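Local coordinates for protein toll-like receptor 6, Variable lymphocyte receptor B (Mus musculus, PDB 3A79) that probably recognises microbial lipopeptides at the cell surface together with Toll-like receptor 2, through a leucine-rich-repeat ectodomain fused here to part of a hagfish lymphocyte receptor, at residues B[173-178]-B[200-205]; B[222-227]-B[253-258]. All coordinates share one frame; numbering follows the deposited sequence.

Interaction 1. Residues B[173-178]-B[200-205]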
ATOM      1  N   CYS B 173       9.702 -29.110  30.378  1.00 69.82           N
ATOM      2  CA  CYS B 173       9.830 -27.675  30.594  1.00 62.26           C
ATOM      3  C   CYS B 173      10.197 -27.327  32.025  1.00 61.06           C
ATOM      4  O   CYS B 173       9.600 -27.832  32.975  1.00 63.63           O
ATOM      5  CB  CYS B 173       8.573 -26.901  30.165  1.00 56.57           C
ATOM      6  SG  CYS B 173       8.860 -25.091  29.992  1.00 76.98           S
ATOM      7  N   ILE B 174      11.208 -26.473  32.153  1.00 59.56           N
ATOM      8  CA  ILE B 174      11.519 -25.789  33.396  1.00 59.78           C
ATOM      9  C   ILE B 174      11.248 -24.310  33.177  1.00 63.70           C
ATOM     10  O   ILE B 174      11.960 -23.625  32.444  1.00 64.53           O
ATOM     11  CB  ILE B 174      12.991 -25.998  33.836  1.00 56.94           C
ATOM     12  CG1 ILE B 174      13.232 -27.469  34.175  1.00 61.46           C
ATOM     13  CG2 ILE B 174      13.331 -25.120  35.043  1.00 46.73           C
ATOM     14  CD1 ILE B 174      14.373 -27.690  35.116  1.00 63.57           C
ATOM     15  N   LEU B 175      10.176 -23.829  33.783  1.00 67.45           N
ATOM     16  CA  LEU B 175       9.876 -22.417  33.734  1.00 67.13           C
ATOM     17  C   LEU B 175      10.407 -21.810  35.020  1.00 71.67           C
ATOM     18  O   LEU B 175      10.102 -22.291  36.107  1.00 77.26           O
ATOM     19  CB  LEU B 175       8.368 -22.181  33.597  1.00 54.33           C
ATOM     20  CG  LEU B 175       8.038 -20.697  33.718  1.00 47.70           C
ATOM     21  CD1 LEU B 175       8.573 -19.936  32.526  1.00 50.02           C
ATOM     22  CD2 LEU B 175       6.578 -20.473  33.872  1.00 48.68           C
ATOM     23  N   LEU B 176      11.213 -20.762  34.892  1.00 65.06           N
ATOM     24  CA  LEU B 176      11.865 -20.150  36.043  1.00 54.66           C
ATOM     25  C   LEU B 176      11.863 -18.632  35.938  1.00 61.26           C
ATOM     26  O   LEU B 176      12.265 -18.070  34.919  1.00 58.99           O
ATOM     27  CB  LEU B 176      13.294 -20.651  36.122  1.00 55.49           C
ATOM     28  CG  LEU B 176      14.221 -20.171  37.224  1.00 61.53           C
ATOM     29  CD1 LEU B 176      13.537 -20.214  38.584  1.00 69.20           C
ATOM     30  CD2 LEU B 176      15.449 -21.071  37.193  1.00 60.32           C
ATOM     31  N   ASP B 177      11.402 -17.960  36.983  1.00 59.69           N
ATOM     32  CA  ASP B 177      11.324 -16.513  36.904  1.00 60.13           C
ATOM     33  C   ASP B 177      12.101 -15.793  37.992  1.00 66.66           C
ATOM     34  O   ASP B 177      12.040 -16.130  39.177  1.00 68.89           O
ATOM     35  CB  ASP B 177       9.889 -16.036  36.912  1.00 59.57           C
ATOM     36  CG  ASP B 177       9.354 -15.880  38.302  1.00 71.44           C
ATOM     37  OD1 ASP B 177       8.826 -16.871  38.822  1.00 88.14           O
ATOM     38  OD2 ASP B 177       9.454 -14.775  38.874  1.00 65.24           O
ATOM     39  N   LEU B 178      12.804 -14.766  37.546  1.00 65.89           N
ATOM     40  CA  LEU B 178      13.718 -14.000  38.354  1.00 60.77           C
ATOM     41  C   LEU B 178      13.127 -12.610  38.505  1.00 65.89           C
ATOM     42  O   LEU B 178      13.841 -11.607  38.473  1.00 63.78           O
ATOM     43  CB  LEU B 178      15.041 -13.877  37.604  1.00 62.44           C
ATOM     44  CG  LEU B 178      15.966 -15.035  37.206  1.00 54.63           C
ATOM     45  CD1 LEU B 178      17.196 -15.002  38.073  1.00 41.93           C
ATOM     46  CD2 LEU B 178      15.304 -16.410  37.210  1.00 56.74           C
ATOM     47  N   HIS B 200      12.839 -22.017  30.070  1.00 65.61           N
ATOM     48  CA  HIS B 200      12.241 -20.700  29.880  1.00 65.24           C
ATOM     49  C   HIS B 200      12.494 -19.831  31.102  1.00 70.01           C
ATOM     50  O   HIS B 200      12.104 -20.176  32.227  1.00 71.35           O
ATOM     51  CB  HIS B 200      10.737 -20.822  29.638  1.00 70.25           C
ATOM     52  CG  HIS B 200      10.086 -19.544  29.206  1.00 74.80           C
ATOM     53  ND1 HIS B 200      10.701 -18.315  29.323  1.00 82.88           N
ATOM     54  CD2 HIS B 200       8.862 -19.302  28.678  1.00 56.35           C
ATOM     55  CE1 HIS B 200       9.894 -17.373  28.869  1.00 66.74           C
ATOM     56  NE2 HIS B 200       8.772 -17.946  28.470  1.00 52.65           N
ATOM     57  N   LEU B 201      13.148 -18.700  30.869  1.00 57.36           N
ATOM     58  CA  LEU B 201      13.496 -17.787  31.943  1.00 55.76           C
ATOM     59  C   LEU B 201      12.777 -16.452  31.763  1.00 56.32           C
ATOM     60  O   LEU B 201      12.838 -15.840  30.698  1.00 51.23           O
ATOM     61  CB  LEU B 201      15.012 -17.584  31.985  1.00 52.24           C
ATOM     62  CG  LEU B 201      15.800 -18.884  32.108  1.00 56.14           C
ATOM     63  CD1 LEU B 201      17.262 -18.666  31.786  1.00 57.11           C
ATOM     64  CD2 LEU B 201      15.626 -19.453  33.500  1.00 61.63           C
ATOM     65  N   VAL B 202      12.087 -16.009  32.805  1.00 61.02           N
ATOM     66  CA  VAL B 202      11.377 -14.736  32.753  1.00 68.96           C
ATOM     67  C   VAL B 202      11.990 -13.776  33.771  1.00 66.52           C
ATOM     68  O   VAL B 202      12.202 -14.147  34.926  1.00 68.82           O
ATOM     69  CB  VAL B 202       9.851 -14.909  33.033  1.00 52.39           C
ATOM     70  CG1 VAL B 202       9.102 -13.661  32.655  1.00 35.83           C
ATOM     71  CG2 VAL B 202       9.295 -16.110  32.282  1.00 48.70           C
ATOM     72  N   PHE B 203      12.269 -12.547  33.344  1.00 58.40           N
ATOM     73  CA  PHE B 203      12.901 -11.557  34.212  1.00 58.46           C
ATOM     74  C   PHE B 203      11.951 -10.435  34.598  1.00 67.97           C
ATOM     75  O   PHE B 203      10.832 -10.352  34.091  1.00 71.88           O
ATOM     76  CB  PHE B 203      14.134 -10.983  33.525  1.00 57.94           C
ATOM     77  CG  PHE B 203      15.093 -12.031  33.056  1.00 63.81           C
ATOM     78  CD1 PHE B 203      15.124 -12.417  31.725  1.00 57.95           C
ATOM     79  CD2 PHE B 203      15.949 -12.655  33.953  1.00 68.85           C
ATOM     80  CE1 PHE B 203      15.998 -13.392  31.289  1.00 61.02           C
ATOM     81  CE2 PHE B 203      16.823 -13.631  33.525  1.00 75.59           C
ATOM     82  CZ  PHE B 203      16.845 -14.002  32.186  1.00 70.83           C
ATOM     83  N   HIS B 204      12.394  -9.574  35.504  1.00 73.82           N
ATOM     84  CA  HIS B 204      11.604  -8.414  35.877  1.00 77.98           C
ATOM     85  C   HIS B 204      11.338  -7.613  34.622  1.00 85.19           C
ATOM     86  O   HIS B 204      12.257  -7.346  33.852  1.00 93.54           O
ATOM     87  CB  HIS B 204      12.370  -7.565  36.870  1.00 80.79           C
ATOM     88  CG  HIS B 204      11.556  -6.483  37.505  1.00 75.52           C
ATOM     89  ND1 HIS B 204      10.886  -6.659  38.698  1.00 73.27           N
ATOM     90  CD2 HIS B 204      11.330  -5.202  37.131  1.00 64.47           C
ATOM     91  CE1 HIS B 204      10.280  -5.534  39.031  1.00 70.88           C
ATOM     92  NE2 HIS B 204      10.534  -4.634  38.095  1.00 70.91           N
ATOM     93  N   PRO B 205      10.075  -7.214  34.420  1.00 82.12           N
ATOM     94  CA  PRO B 205       9.580  -6.658  33.160  1.00 79.14           C
ATOM     95  C   PRO B 205       9.708  -5.141  33.092  1.00 79.12           C
ATOM     96  O   PRO B 205       9.221  -4.534  32.136  1.00 79.33           O
ATOM     97  CB  PRO B 205       8.089  -7.022  33.189  1.00 61.58           C
ATOM     98  CG  PRO B 205       7.814  -7.555  34.595  1.00 56.92           C
ATOM     99  CD  PRO B 205       9.010  -7.260  35.428  1.00 72.23           C
TER
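L175 pairs with H200, L176 with L201 and D177 with V202 where strands 173-178 and 200-203 run in the same direction, their axes inclined by 19° and 4.6 Å apart at closest approach. The hydrogen bonds alternate as parallel pairing requires. I174 O accepts H200 N at 3.0 Å, and L176 N gives to H200 O at 2.9 Å. L176 O then receives V202 N at 3.0 Å, and L178 N reaches V202 O at 2.8 Å. L176 thus spends both its amide and its carbonyl on the second strand, whereas L175 bonds through its backbone to strand 150-154.

Side chains leave the ladder by turns on its two faces. On the face of L175, H200 and V202, the leucine and histidine extend alongside each other, and CD1 of L175 sits over one face of the imidazole, 4.0 Å from the ring centroid and 28° off its normal, a CH-pi contact. The same methyl meets V202 CG2 at 3.9 Å, so one branch bridges two residues of the neighbouring strand. A weak bond from H200 ND1 to Q224 O helps fix the turn of that ring. D177 shares this face, but with CG placed between its backbone N and carbonyl carbon (chi1 86°) the carboxylate leans away from V202; its oxygens accept the backbone amides of F130 and V179. On the buried face, L176 CB packs on L201 CD2 at 3.7 Å, and L178 lies beside F203, whose ring meets F209 edge-to-face.

Parallel strands from successive turns, leucines and a phenylalanine inside and a mixed face of aliphatic and polar residues outside, are the signature of the leucine-rich-repeat solenoid, here in the Toll-like receptor 6 part of the fusion.

Interaction 2. Residues B[222-227]-B[253-258]. With NAG (2-acetamido-2-deoxy-beta-D-glucopyranose), chain E; NAG (2-acetamido-2-deoxy-beta-D-glucopyranose), chain F.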
ATOM      1  N   HIS B 222      16.119 -26.052  23.923  1.00 68.52           N
ATOM      2  CA  HIS B 222      15.606 -24.729  23.635  1.00 64.55           C
ATOM      3  C   HIS B 222      15.769 -23.870  24.874  1.00 68.46           C
ATOM      4  O   HIS B 222      15.238 -24.178  25.941  1.00 71.04           O
ATOM      5  CB  HIS B 222      14.133 -24.832  23.231  1.00 76.18           C
ATOM      6  CG  HIS B 222      13.555 -23.567  22.676  1.00 85.87           C
ATOM      7  ND1 HIS B 222      14.235 -22.760  21.790  1.00 90.01           N
ATOM      8  CD2 HIS B 222      12.344 -22.987  22.857  1.00 79.06           C
ATOM      9  CE1 HIS B 222      13.476 -21.729  21.463  1.00 78.87           C
ATOM     10  NE2 HIS B 222      12.324 -21.843  22.099  1.00 72.74           N
ATOM     11  N   LEU B 223      16.551 -22.812  24.734  1.00 70.28           N
ATOM     12  CA  LEU B 223      16.658 -21.818  25.780  1.00 72.58           C
ATOM     13  C   LEU B 223      15.713 -20.713  25.398  1.00 77.30           C
ATOM     14  O   LEU B 223      15.620 -20.357  24.228  1.00 90.92           O
ATOM     15  CB  LEU B 223      18.072 -21.261  25.853  1.00 69.47           C
ATOM     16  CG  LEU B 223      18.182 -20.072  26.797  1.00 58.82           C
ATOM     17  CD1 LEU B 223      18.002 -20.539  28.240  1.00 56.37           C
ATOM     18  CD2 LEU B 223      19.514 -19.418  26.598  1.00 50.93           C
ATOM     19  N   GLN B 224      15.004 -20.161  26.369  1.00 71.80           N
ATOM     20  CA  GLN B 224      14.107 -19.063  26.058  1.00 65.91           C
ATOM     21  C   GLN B 224      14.039 -17.998  27.140  1.00 60.72           C
ATOM     22  O   GLN B 224      13.702 -18.288  28.290  1.00 55.81           O
ATOM     23  CB  GLN B 224      12.724 -19.596  25.760  1.00 68.38           C
ATOM     24  CG  GLN B 224      11.907 -18.613  24.993  1.00 79.60           C
ATOM     25  CD  GLN B 224      10.450 -18.876  25.148  1.00 75.68           C
ATOM     26  OE1 GLN B 224      10.039 -20.036  25.269  1.00 78.37           O
ATOM     27  NE2 GLN B 224       9.646 -17.804  25.171  1.00 57.93           N
ATOM     28  N   LEU B 225      14.359 -16.763  26.754  1.00 57.31           N
ATOM     29  CA  LEU B 225      14.423 -15.654  27.699  1.00 61.84           C
ATOM     30  C   LEU B 225      13.360 -14.630  27.365  1.00 60.79           C
ATOM     31  O   LEU B 225      13.168 -14.302  26.197  1.00 53.44           O
ATOM     32  CB  LEU B 225      15.787 -14.948  27.663  1.00 60.09           C
ATOM     33  CG  LEU B 225      17.124 -15.655  27.453  1.00 62.35           C
ATOM     34  CD1 LEU B 225      18.226 -14.710  27.866  1.00 52.03           C
ATOM     35  CD2 LEU B 225      17.219 -16.945  28.231  1.00 62.34           C
ATOM     36  N   SER B 226      12.709 -14.099  28.398  1.00 62.59           N
ATOM     37  CA  SER B 226      11.641 -13.119  28.235  1.00 62.37           C
ATOM     38  C   SER B 226      11.839 -11.882  29.114  1.00 70.04           C
ATOM     39  O   SER B 226      12.230 -11.995  30.271  1.00 72.28           O
ATOM     40  CB  SER B 226      10.298 -13.766  28.546  1.00 61.85           C
ATOM     41  OG  SER B 226      10.060 -14.874  27.691  1.00 74.98           O
ATOM     42  N   ASN B 227      11.549 -10.709  28.551  1.00 71.21           N
ATOM     43  CA  ASN B 227      11.726  -9.427  29.233  1.00 59.75           C
ATOM     44  C   ASN B 227      13.201  -9.029  29.330  1.00 70.75           C
ATOM     45  O   ASN B 227      13.801  -9.040  30.407  1.00 75.18           O
ATOM     46  CB  ASN B 227      11.084  -9.432  30.625  1.00 57.41           C
ATOM     47  CG  ASN B 227       9.582  -9.746  30.597  1.00 62.39           C
ATOM     48  OD1 ASN B 227       8.943  -9.776  29.540  1.00 54.85           O
ATOM     49  ND2 ASN B 227       9.018  -9.980  31.778  1.00 59.43           N
ATOM     50  N   ASN B 253      18.090 -24.444  20.188  1.00 82.89           N
ATOM     51  CA  ASN B 253      17.419 -23.265  19.694  1.00 77.06           C
ATOM     52  C   ASN B 253      17.449 -22.184  20.775  1.00 73.91           C
ATOM     53  O   ASN B 253      17.497 -22.484  21.966  1.00 71.51           O
ATOM     54  CB  ASN B 253      15.983 -23.611  19.289  1.00 70.75           C
ATOM     55  CG  ASN B 253      15.914 -24.663  18.177  1.00 83.54           C
ATOM     56  OD1 ASN B 253      16.843 -24.798  17.377  1.00 78.94           O
ATOM     57  ND2 ASN B 253      14.796 -25.403  18.124  1.00106.23           N
ATOM     58  N   VAL B 254      17.457 -20.926  20.355  1.00 70.75           N
ATOM     59  CA  VAL B 254      17.366 -19.809  21.287  1.00 62.64           C
ATOM     60  C   VAL B 254      16.222 -18.860  20.891  1.00 70.70           C
ATOM     61  O   VAL B 254      16.035 -18.527  19.714  1.00 66.64           O
ATOM     62  CB  VAL B 254      18.713 -19.056  21.425  1.00 54.15           C
ATOM     63  CG1 VAL B 254      18.534 -17.740  22.154  1.00 50.59           C
ATOM     64  CG2 VAL B 254      19.699 -19.906  22.171  1.00 56.68           C
ATOM     65  N   THR B 255      15.442 -18.452  21.884  1.00 64.61           N
ATOM     66  CA  THR B 255      14.361 -17.517  21.652  1.00 52.87           C
ATOM     67  C   THR B 255      14.410 -16.332  22.610  1.00 59.17           C
ATOM     68  O   THR B 255      14.370 -16.496  23.832  1.00 60.30           O
ATOM     69  CB  THR B 255      13.026 -18.207  21.772  1.00 60.27           C
ATOM     70  OG1 THR B 255      12.921 -19.182  20.732  1.00 81.86           O
ATOM     71  CG2 THR B 255      11.898 -17.204  21.637  1.00 57.97           C
ATOM     72  N   LEU B 256      14.510 -15.139  22.030  1.00 52.39           N
ATOM     73  CA  LEU B 256      14.464 -13.888  22.774  1.00 46.43           C
ATOM     74  C   LEU B 256      13.070 -13.245  22.635  1.00 49.99           C
ATOM     75  O   LEU B 256      12.610 -13.023  21.527  1.00 54.61           O
ATOM     76  CB  LEU B 256      15.558 -12.954  22.241  1.00 44.34           C
ATOM     77  CG  LEU B 256      16.947 -13.001  22.907  1.00 53.67           C
ATOM     78  CD1 LEU B 256      17.283 -14.379  23.463  1.00 42.55           C
ATOM     79  CD2 LEU B 256      18.069 -12.480  21.983  1.00 56.62           C
ATOM     80  N   GLN B 257      12.392 -12.969  23.748  1.00 53.61           N
ATOM     81  CA  GLN B 257      11.047 -12.364  23.722  1.00 51.10           C
ATOM     82  C   GLN B 257      11.010 -11.032  24.441  1.00 55.97           C
ATOM     83  O   GLN B 257      11.527 -10.899  25.547  1.00 63.07           O
ATOM     84  CB  GLN B 257      10.018 -13.274  24.377  1.00 54.69           C
ATOM     85  CG  GLN B 257       9.040 -13.906  23.438  1.00 69.42           C
ATOM     86  CD  GLN B 257       8.058 -14.800  24.171  1.00 84.46           C
ATOM     87  OE1 GLN B 257       8.082 -16.020  24.011  1.00 94.08           O
ATOM     88  NE2 GLN B 257       7.194 -14.197  24.993  1.00 78.70           N
ATOM     89  N   HIS B 258      10.394 -10.040  23.816  1.00 58.02           N
ATOM     90  CA  HIS B 258      10.304  -8.715  24.420  1.00 60.24           C
ATOM     91  C   HIS B 258      11.644  -8.011  24.701  1.00 64.09           C
ATOM     92  O   HIS B 258      11.805  -7.374  25.739  1.00 72.48           O
ATOM     93  CB  HIS B 258       9.470  -8.819  25.685  1.00 53.00           C
ATOM     94  CG  HIS B 258       8.268  -9.691  25.519  1.00 65.70           C
ATOM     95  ND1 HIS B 258       8.091 -10.862  26.223  1.00 70.68           N
ATOM     96  CD2 HIS B 258       7.199  -9.582  24.696  1.00 60.85           C
ATOM     97  CE1 HIS B 258       6.957 -11.429  25.854  1.00 53.45           C
ATOM     98  NE2 HIS B 258       6.397 -10.672  24.930  1.00 55.22           N
TER
HETATM   99  C1  NAG E   1      14.816 -26.397  17.068  1.00 99.77           C
HETATM  100  C2  NAG E   1      13.986 -27.571  17.622  1.00118.27           C
HETATM  101  C3  NAG E   1      13.096 -28.356  16.648  1.00121.44           C
HETATM  102  C4  NAG E   1      12.793 -27.676  15.320  1.00117.50           C
HETATM  103  C5  NAG E   1      13.883 -26.730  14.857  1.00106.35           C
HETATM  104  C6  NAG E   1      13.247 -25.848  13.802  1.00 99.26           C
HETATM  105  C7  NAG E   1      16.136 -28.756  18.037  1.00102.68           C
HETATM  106  C8  NAG E   1      16.582 -28.967  16.611  1.00 89.24           C
HETATM  107  N2  NAG E   1      14.833 -28.569  18.270  1.00120.97           N
HETATM  108  O3  NAG E   1      11.867 -28.618  17.294  1.00120.65           O
HETATM  109  O4  NAG E   1      12.544 -28.659  14.329  1.00124.48           O
HETATM  110  O5  NAG E   1      14.298 -25.849  15.876  1.00104.81           O
HETATM  111  O6  NAG E   1      12.118 -25.231  14.389  1.00 93.54           O
HETATM  112  O7  NAG E   1      16.943 -28.771  18.965  1.00 89.31           O
HETATM  113  C1  NAG F   1       6.802  -6.059  23.794  1.00 61.96           C
HETATM  114  C2  NAG F   1       5.520  -6.460  24.536  1.00 67.84           C
HETATM  115  C3  NAG F   1       5.131  -5.544  25.688  1.00 62.27           C
HETATM  116  C4  NAG F   1       6.320  -4.940  26.442  1.00 69.00           C
HETATM  117  C5  NAG F   1       7.540  -4.636  25.577  1.00 60.86           C
HETATM  118  C6  NAG F   1       8.740  -4.361  26.481  1.00 58.81           C
HETATM  119  C7  NAG F   1       3.738  -7.672  23.344  1.00 80.15           C
HETATM  120  C8  NAG F   1       3.269  -7.837  21.930  1.00 68.12           C
HETATM  121  N2  NAG F   1       4.385  -6.528  23.626  1.00 79.92           N
HETATM  122  O3  NAG F   1       4.372  -6.320  26.589  1.00 64.46           O
HETATM  123  O4  NAG F   1       5.891  -3.760  27.102  1.00 73.35           O
HETATM  124  O5  NAG F   1       7.841  -5.695  24.688  1.00 61.10           O
HETATM  125  O6  NAG F   1       9.887  -4.045  25.722  1.00 69.13           O
HETATM  126  O7  NAG F   1       3.509  -8.574  24.155  1.00 78.46           O
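H222 to S226 and N253 to Q257 pair residue by residue as parallel strands, their axes only 10° apart, and the contact illustrates how differently the two faces of such a ladder can be built. The tight part is the backbone with the outer face around T255. L225 sits astride the register: its N gives to T255 O at 2.9 Å, and its O receives Q257 N at 2.9 Å. Q224 lies next to T255, its CG 3.4 Å from T255 CB, and its amide crosses that of Q257 with planes 36° apart, close but badly angled for bonding. N253 O takes the L223 amide and, weakly, H222 ND1 at 3.3 Å; with CG anti to the backbone N (chi1 -170°), the histidine reaches over toward the second strand, crossing N253 at about a right angle.

On the inner face the side chains touch only loosely across the pair, L223 CB meeting V254 CG2 at 4.2 Å. They pack mainly on helices, the two leucines of the first strand on 235-246, V254 and L256 on 263-273. The looser, partly exposed end holds N227, whose ND2 turns back to F203 O on the preceding strand, and H258, whose CD2 lies 3.5 Å from C2 of the chain F NAG. At the other end N253 ND2 is covalently joined to C1 of the chain E NAG at 1.5 Å.

The chemistry implies that regular amide bonding joins this pair, while its apolar side chains pack chiefly on the helices behind it and its polar face adds weak bonds and carries carbohydrate at N253.

How the interactions relate
Followed from the N terminus, the chain meets the two interactions in series, without nesting or crossing. Interaction 1 closes first, bringing 200-205 back beside 173-178 after a 21-residue excursion that has no helix but includes strand 190-196. Interaction 2 opens only afterwards, and its 25-residue excursion carries helix 235-246 before 253-258 returns beside 222-227. Strands 198-203 and 222-229 are themselves neighbours, probably hydrogen-bonded from L201 N to Q224 O at 2.7 Å and from S226 N to L201 O at 2.9 Å. Four consecutive strands are thereby joined, as a solenoid grows, each turn adding one strand next to the last.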